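Local coordinates for putative capsid protein of prophage (PDB 3BQW), which is a putative prophage capsid protein of the phage major capsid protein E family, and so probably forms the subunits of a viral shell, at residues C202-W214 / L277-N289. Sequence-based numbering, arbitrary orientation.
Sequences CPANVMIMGAEVW and LEPDLLVLGNTNN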
ATOM      1  N   CYS A 202      -6.319  -7.527 -21.969  1.00 36.29           N
ATOM      2  CA  CYS A 202      -6.893  -6.182 -22.103  1.00 36.82           C
ATOM      3  C   CYS A 202      -5.734  -5.188 -22.220  1.00 34.62           C
ATOM      4  O   CYS A 202      -4.587  -5.561 -21.983  1.00 35.44           O
ATOM      5  CB  CYS A 202      -7.787  -5.839 -20.895  1.00 37.23           C
ATOM      6  SG  CYS A 202      -6.935  -5.327 -19.382  1.00 43.14           S
ATOM      7  N   PRO A 203      -6.015  -3.946 -22.629  1.00 32.09           N
ATOM      8  CA  PRO A 203      -4.887  -3.050 -22.783  1.00 30.56           C
ATOM      9  C   PRO A 203      -4.220  -2.697 -21.459  1.00 28.88           C
ATOM     10  O   PRO A 203      -4.892  -2.508 -20.454  1.00 28.56           O
ATOM     11  CB  PRO A 203      -5.507  -1.794 -23.407  1.00 30.39           C
ATOM     12  CG  PRO A 203      -6.876  -2.141 -23.786  1.00 30.90           C
ATOM     13  CD  PRO A 203      -7.288  -3.309 -22.991  1.00 31.91           C
ATOM     14  N   ALA A 204      -2.905  -2.597 -21.475  1.00 27.45           N
ATOM     15  CA  ALA A 204      -2.175  -2.028 -20.361  1.00 26.69           C
ATOM     16  C   ALA A 204      -1.874  -0.583 -20.696  1.00 25.95           C
ATOM     17  O   ALA A 204      -1.417  -0.274 -21.802  1.00 25.66           O
ATOM     18  CB  ALA A 204      -0.884  -2.810 -20.113  1.00 26.67           C
ATOM     19  N   ASN A 205      -2.119   0.311 -19.735  1.00 25.51           N
ATOM     20  CA  ASN A 205      -1.828   1.730 -19.915  1.00 24.75           C
ATOM     21  C   ASN A 205      -0.820   2.277 -18.891  1.00 23.35           C
ATOM     22  O   ASN A 205      -0.521   3.461 -18.878  1.00 24.10           O
ATOM     23  CB  ASN A 205      -3.139   2.553 -19.976  1.00 24.75           C
ATOM     24  CG  ASN A 205      -3.800   2.752 -18.621  1.00 25.61           C
ATOM     25  OD1 ASN A 205      -3.439   2.120 -17.636  1.00 27.54           O
ATOM     26  ND2 ASN A 205      -4.799   3.645 -18.575  1.00 25.94           N
ATOM     27  N   VAL A 206      -0.289   1.403 -18.054  1.00 22.15           N
ATOM     28  CA  VAL A 206       0.746   1.773 -17.093  1.00 21.38           C
ATOM     29  C   VAL A 206       1.777   0.649 -16.935  1.00 20.95           C
ATOM     30  O   VAL A 206       1.428  -0.526 -16.896  1.00 20.41           O
ATOM     31  CB  VAL A 206       0.132   2.224 -15.728  1.00 22.45           C
ATOM     32  CG1 VAL A 206      -0.595   1.070 -15.002  1.00 20.40           C
ATOM     33  CG2 VAL A 206       1.202   2.900 -14.861  1.00 21.18           C
ATOM     34  N   MET A 207       3.061   1.023 -16.943  1.00 20.88           N
ATOM     35  CA  MET A 207       4.156   0.105 -16.629  1.00 20.04           C
ATOM     36  C   MET A 207       4.923   0.654 -15.415  1.00 20.79           C
ATOM     37  O   MET A 207       5.538   1.705 -15.510  1.00 21.22           O
ATOM     38  CB  MET A 207       5.088  -0.129 -17.827  1.00 20.43           C
ATOM     39  CG  MET A 207       6.128  -1.260 -17.609  1.00 20.14           C
ATOM     40  SD  MET A 207       7.133  -1.818 -19.023  1.00 14.54           S
ATOM     41  CE  MET A 207       7.817  -0.323 -19.650  1.00 16.25           C
ATOM     42  N   ILE A 208       4.815  -0.051 -14.281  1.00 20.60           N
ATOM     43  CA  ILE A 208       5.528   0.261 -13.048  1.00 20.77           C
ATOM     44  C   ILE A 208       6.742  -0.663 -12.890  1.00 21.18           C
ATOM     45  O   ILE A 208       6.612  -1.887 -12.954  1.00 20.57           O
ATOM     46  CB  ILE A 208       4.616   0.138 -11.824  1.00 21.50           C
ATOM     47  CG1 ILE A 208       3.326   0.953 -12.044  1.00 22.21           C
ATOM     48  CG2 ILE A 208       5.351   0.641 -10.584  1.00 21.50           C
ATOM     49  CD1 ILE A 208       2.120   0.371 -11.439  1.00 23.87           C
ATOM     50  N   MET A 209       7.924  -0.054 -12.726  1.00 21.06           N
ATOM     51  CA  MET A 209       9.211  -0.732 -12.875  1.00 20.47           C
ATOM     52  C   MET A 209      10.056  -0.492 -11.640  1.00 21.66           C
ATOM     53  O   MET A 209      10.136   0.629 -11.175  1.00 20.71           O
ATOM     54  CB  MET A 209      10.025  -0.109 -14.018  1.00 20.80           C
ATOM     55  CG  MET A 209       9.479  -0.256 -15.367  1.00 21.24           C
ATOM     56  SD  MET A 209      10.456   0.626 -16.576  1.00 15.41           S
ATOM     57  CE  MET A 209       9.473   2.082 -16.689  1.00 21.65           C
ATOM     58  N   GLY A 210      10.731  -1.542 -11.171  1.00 22.75           N
ATOM     59  CA  GLY A 210      11.848  -1.392 -10.265  1.00 23.63           C
ATOM     60  C   GLY A 210      13.028  -0.731 -10.970  1.00 24.47           C
ATOM     61  O   GLY A 210      13.030  -0.593 -12.205  1.00 25.00           O
ATOM     62  N   ALA A 211      14.036  -0.351 -10.175  1.00 24.94           N
ATOM     63  CA  ALA A 211      15.198   0.425 -10.616  1.00 25.62           C
ATOM     64  C   ALA A 211      16.070  -0.283 -11.621  1.00 25.51           C
ATOM     65  O   ALA A 211      16.627   0.338 -12.523  1.00 26.26           O
ATOM     66  CB  ALA A 211      16.064   0.841  -9.384  1.00 25.58           C
ATOM     67  N   GLU A 212      16.212  -1.586 -11.435  1.00 26.42           N
ATOM     68  CA  GLU A 212      17.045  -2.403 -12.282  1.00 26.18           C
ATOM     69  C   GLU A 212      16.367  -2.551 -13.636  1.00 25.57           C
ATOM     70  O   GLU A 212      17.021  -2.450 -14.667  1.00 25.07           O
ATOM     71  CB  GLU A 212      17.299  -3.744 -11.598  1.00 27.31           C
ATOM     72  CG  GLU A 212      18.037  -4.794 -12.427  1.00 30.26           C
ATOM     73  CD  GLU A 212      19.335  -4.301 -12.999  1.00 35.86           C
ATOM     74  OE1 GLU A 212      19.987  -3.442 -12.359  1.00 39.43           O
ATOM     75  OE2 GLU A 212      19.721  -4.790 -14.091  1.00 39.45           O
ATOM     76  N   VAL A 213      15.045  -2.724 -13.631  1.00 24.62           N
ATOM     77  CA  VAL A 213      14.273  -2.723 -14.877  1.00 24.47           C
ATOM     78  C   VAL A 213      14.457  -1.427 -15.671  1.00 24.42           C
ATOM     79  O   VAL A 213      14.701  -1.462 -16.873  1.00 24.31           O
ATOM     80  CB  VAL A 213      12.770  -2.975 -14.670  1.00 23.99           C
ATOM     81  CG1 VAL A 213      12.048  -2.924 -16.027  1.00 24.01           C
ATOM     82  CG2 VAL A 213      12.531  -4.308 -13.977  1.00 22.37           C
ATOM     83  N   TRP A 214      14.317  -0.290 -15.011  1.00 25.07           N
ATOM     84  CA  TRP A 214      14.463   0.989 -15.692  1.00 25.58           C
ATOM     85  C   TRP A 214      15.871   1.165 -16.266  1.00 25.85           C
ATOM     86  O   TRP A 214      16.009   1.540 -17.411  1.00 24.87           O
ATOM     87  CB  TRP A 214      14.120   2.139 -14.758  1.00 26.09           C
ATOM     88  CG  TRP A 214      14.409   3.475 -15.321  1.00 26.40           C
ATOM     89  CD1 TRP A 214      15.273   4.399 -14.810  1.00 27.28           C
ATOM     90  CD2 TRP A 214      13.857   4.059 -16.517  1.00 26.80           C
ATOM     91  NE1 TRP A 214      15.266   5.533 -15.589  1.00 27.09           N
ATOM     92  CE2 TRP A 214      14.417   5.354 -16.643  1.00 25.15           C
ATOM     93  CE3 TRP A 214      12.935   3.624 -17.475  1.00 27.29           C
ATOM     94  CZ2 TRP A 214      14.091   6.217 -17.687  1.00 25.84           C
ATOM     95  CZ3 TRP A 214      12.599   4.480 -18.512  1.00 26.93           C
ATOM     96  CH2 TRP A 214      13.187   5.769 -18.618  1.00 26.81           C
ATOM     97  N   LEU A 277       8.461  -3.345  -4.279  1.00 27.87           N
ATOM     98  CA  LEU A 277       8.601  -3.967  -5.574  1.00 26.57           C
ATOM     99  C   LEU A 277      10.079  -4.256  -5.790  1.00 27.05           C
ATOM    100  O   LEU A 277      10.878  -3.334  -5.871  1.00 27.44           O
ATOM    101  CB  LEU A 277       8.077  -3.024  -6.664  1.00 26.11           C
ATOM    102  CG  LEU A 277       8.014  -3.543  -8.109  1.00 25.39           C
ATOM    103  CD1 LEU A 277       6.992  -4.690  -8.230  1.00 22.52           C
ATOM    104  CD2 LEU A 277       7.698  -2.398  -9.109  1.00 23.81           C
ATOM    105  N   GLU A 278      10.424  -5.530  -5.888  1.00 27.11           N
ATOM    106  CA  GLU A 278      11.784  -5.925  -6.135  1.00 28.63           C
ATOM    107  C   GLU A 278      12.278  -5.212  -7.377  1.00 27.86           C
ATOM    108  O   GLU A 278      11.523  -5.049  -8.358  1.00 28.07           O
ATOM    109  CB  GLU A 278      11.906  -7.430  -6.334  1.00 29.24           C
ATOM    110  CG  GLU A 278      11.840  -8.228  -5.057  1.00 33.79           C
ATOM    111  CD  GLU A 278      12.751  -7.662  -3.988  1.00 39.13           C
ATOM    112  OE1 GLU A 278      13.967  -7.488  -4.262  1.00 42.92           O
ATOM    113  OE2 GLU A 278      12.234  -7.354  -2.887  1.00 43.64           O
ATOM    114  N   PRO A 279      13.537  -4.779  -7.340  1.00 27.04           N
ATOM    115  CA  PRO A 279      14.046  -3.895  -8.372  1.00 26.29           C
ATOM    116  C   PRO A 279      14.059  -4.482  -9.766  1.00 24.45           C
ATOM    117  O   PRO A 279      14.072  -3.715 -10.713  1.00 23.65           O
ATOM    118  CB  PRO A 279      15.474  -3.586  -7.909  1.00 26.82           C
ATOM    119  CG  PRO A 279      15.520  -3.951  -6.483  1.00 27.76           C
ATOM    120  CD  PRO A 279      14.565  -5.073  -6.324  1.00 28.11           C
ATOM    121  N   ASP A 280      14.035  -5.813  -9.877  1.00 23.96           N
ATOM    122  CA  ASP A 280      14.077  -6.531 -11.178  1.00 23.33           C
ATOM    123  C   ASP A 280      12.690  -6.902 -11.721  1.00 22.22           C
ATOM    124  O   ASP A 280      12.596  -7.629 -12.709  1.00 20.59           O
ATOM    125  CB  ASP A 280      14.973  -7.778 -11.092  1.00 23.07           C
ATOM    126  CG  ASP A 280      14.443  -8.823 -10.128  1.00 25.35           C
ATOM    127  OD1 ASP A 280      13.515  -8.532  -9.329  1.00 27.58           O
ATOM    128  OD2 ASP A 280      14.975  -9.944 -10.151  1.00 27.28           O
ATOM    129  N   LEU A 281      11.640  -6.364 -11.089  1.00 21.50           N
ATOM    130  CA  LEU A 281      10.242  -6.567 -11.492  1.00 21.78           C
ATOM    131  C   LEU A 281       9.613  -5.336 -12.167  1.00 21.56           C
ATOM    132  O   LEU A 281       9.899  -4.181 -11.795  1.00 22.05           O
ATOM    133  CB  LEU A 281       9.354  -6.931 -10.291  1.00 20.66           C
ATOM    134  CG  LEU A 281       9.705  -8.191  -9.498  1.00 22.40           C
ATOM    135  CD1 LEU A 281       8.739  -8.356  -8.279  1.00 21.15           C
ATOM    136  CD2 LEU A 281       9.727  -9.434 -10.380  1.00 20.12           C
ATOM    137  N   LEU A 282       8.746  -5.615 -13.145  1.00 21.13           N
ATOM    138  CA  LEU A 282       7.884  -4.604 -13.773  1.00 20.54           C
ATOM    139  C   LEU A 282       6.471  -5.166 -13.747  1.00 20.89           C
ATOM    140  O   LEU A 282       6.270  -6.391 -13.865  1.00 21.26           O
ATOM    141  CB  LEU A 282       8.290  -4.291 -15.235  1.00 20.89           C
ATOM    142  CG  LEU A 282       8.142  -5.353 -16.339  1.00 20.68           C
ATOM    143  CD1 LEU A 282       6.692  -5.296 -16.940  1.00 19.98           C
ATOM    144  CD2 LEU A 282       9.229  -5.247 -17.458  1.00 19.73           C
ATOM    145  N   VAL A 283       5.505  -4.268 -13.597  1.00 20.74           N
ATOM    146  CA  VAL A 283       4.100  -4.599 -13.542  1.00 20.16           C
ATOM    147  C   VAL A 283       3.385  -3.837 -14.642  1.00 20.79           C
ATOM    148  O   VAL A 283       3.554  -2.632 -14.785  1.00 21.35           O
ATOM    149  CB  VAL A 283       3.486  -4.221 -12.189  1.00 20.33           C
ATOM    150  CG1 VAL A 283       1.985  -4.505 -12.165  1.00 18.35           C
ATOM    151  CG2 VAL A 283       4.176  -4.963 -11.057  1.00 20.56           C
ATOM    152  N   LEU A 284       2.618  -4.564 -15.440  1.00 21.29           N
ATOM    153  CA  LEU A 284       1.763  -3.975 -16.449  1.00 21.89           C
ATOM    154  C   LEU A 284       0.340  -4.024 -15.942  1.00 22.08           C
ATOM    155  O   LEU A 284      -0.135  -5.084 -15.524  1.00 22.88           O
ATOM    156  CB  LEU A 284       1.889  -4.735 -17.754  1.00 21.58           C
ATOM    157  CG  LEU A 284       3.211  -4.453 -18.473  1.00 22.60           C
ATOM    158  CD1 LEU A 284       3.486  -5.604 -19.465  1.00 21.99           C
ATOM    159  CD2 LEU A 284       3.192  -3.054 -19.138  1.00 17.04           C
ATOM    160  N   GLY A 285      -0.327  -2.876 -15.952  1.00 22.11           N
ATOM    161  CA  GLY A 285      -1.714  -2.801 -15.511  1.00 22.31           C
ATOM    162  C   GLY A 285      -2.495  -1.719 -16.214  1.00 22.41           C
ATOM    163  O   GLY A 285      -1.989  -1.056 -17.130  1.00 23.05           O
ATOM    164  N   ASN A 286      -3.735  -1.545 -15.776  1.00 22.65           N
ATOM    165  CA  ASN A 286      -4.658  -0.554 -16.356  1.00 23.14           C
ATOM    166  C   ASN A 286      -5.198   0.277 -15.193  1.00 22.78           C
ATOM    167  O   ASN A 286      -5.785  -0.256 -14.258  1.00 22.38           O
ATOM    168  CB  ASN A 286      -5.779  -1.236 -17.166  1.00 22.88           C
ATOM    169  CG  ASN A 286      -6.557  -0.252 -18.063  1.00 24.60           C
ATOM    170  OD1 ASN A 286      -7.232   0.649 -17.574  1.00 25.68           O
ATOM    171  ND2 ASN A 286      -6.440  -0.417 -19.376  1.00 25.04           N
ATOM    172  N   THR A 287      -4.974   1.581 -15.250  1.00 23.46           N
ATOM    173  CA  THR A 287      -5.404   2.486 -14.198  1.00 23.66           C
ATOM    174  C   THR A 287      -6.940   2.606 -14.039  1.00 23.65           C
ATOM    175  O   THR A 287      -7.403   3.196 -13.092  1.00 23.88           O
ATOM    176  CB  THR A 287      -4.803   3.898 -14.411  1.00 24.02           C
ATOM    177  OG1 THR A 287      -5.270   4.449 -15.658  1.00 24.44           O
ATOM    178  CG2 THR A 287      -3.274   3.847 -14.373  1.00 23.49           C
ATOM    179  N   ASN A 288      -7.706   2.075 -14.982  1.00 23.97           N
ATOM    180  CA  ASN A 288      -9.157   1.938 -14.826  1.00 24.20           C
ATOM    181  C   ASN A 288      -9.571   0.731 -13.962  1.00 23.63           C
ATOM    182  O   ASN A 288     -10.734   0.607 -13.613  1.00 23.50           O
ATOM    183  CB  ASN A 288      -9.816   1.807 -16.202  1.00 23.86           C
ATOM    184  CG  ASN A 288      -9.503   2.980 -17.113  1.00 25.81           C
ATOM    185  OD1 ASN A 288      -8.775   2.840 -18.116  1.00 28.63           O
ATOM    186  ND2 ASN A 288     -10.063   4.152 -16.783  1.00 23.98           N
ATOM    187  N   ASN A 289      -8.631  -0.170 -13.663  1.00 23.37           N
ATOM    188  CA  ASN A 289      -8.909  -1.423 -12.927  1.00 22.76           C
ATOM    189  C   ASN A 289      -8.775  -1.131 -11.416  1.00 22.65           C
ATOM    190  O   ASN A 289      -7.763  -1.458 -10.762  1.00 22.04           O
ATOM    191  CB  ASN A 289      -7.938  -2.520 -13.398  1.00 22.58           C
ATOM    192  CG  ASN A 289      -8.235  -3.900 -12.810  1.00 23.30           C
ATOM    193  OD1 ASN A 289      -9.386  -4.259 -12.536  1.00 26.27           O
ATOM    194  ND2 ASN A 289      -7.191  -4.689 -12.636  1.00 23.13           N
TER
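Met207 and Leu284 lie side by side and point the same way from neighbouring antiparallel strands, with Leu284 CD2 3.7 Å from Met207 CB. In Met207, CG stands opposite the backbone N (chi1 -171°) and the chain stays extended as far as SD. This carries SD to Leu282 CD1, at 4.1 Å. The other methyl of Leu282, CD2, meets Val213 CG1 of helix 211-218, and these two side chains cross at about a right angle. On the other face of the sheet are Val206, Ile208 and Val283. Ile208 CG2 touches Leu277 CD2, and Phe31, Leu34 and Phe35 of helix 30-35 pack on Ile208.

The Ile208-Val283 pair bonds in both directions, and Gly285 N also donates to Val206 O. Gly285 O accepts from both Asn205 N and Val206 N, a classic beta bulge. Beyond it the Asn205 amide grips Thr287 twice: OD1 takes the backbone N at 2.9 Å, and ND2 gives to OG1 at 3.1 Å. Asn286 ND2 donates almost straight to Pro203 O (2.8 Å, 178°), lying above that carbonyl's plane. Asn286 OD1 accepts from Asn288 N in an Asx turn. At the far end Gly210, the helix N-cap residue, donates to Leu281 O, while Pro279 O receives Val213 N at 3.2 Å. This is a bulged antiparallel pair in a mixed beta sheet, where strand 206-209, between 281-285 and the parallel 257-267, runs through Gly210 into helix 211-218.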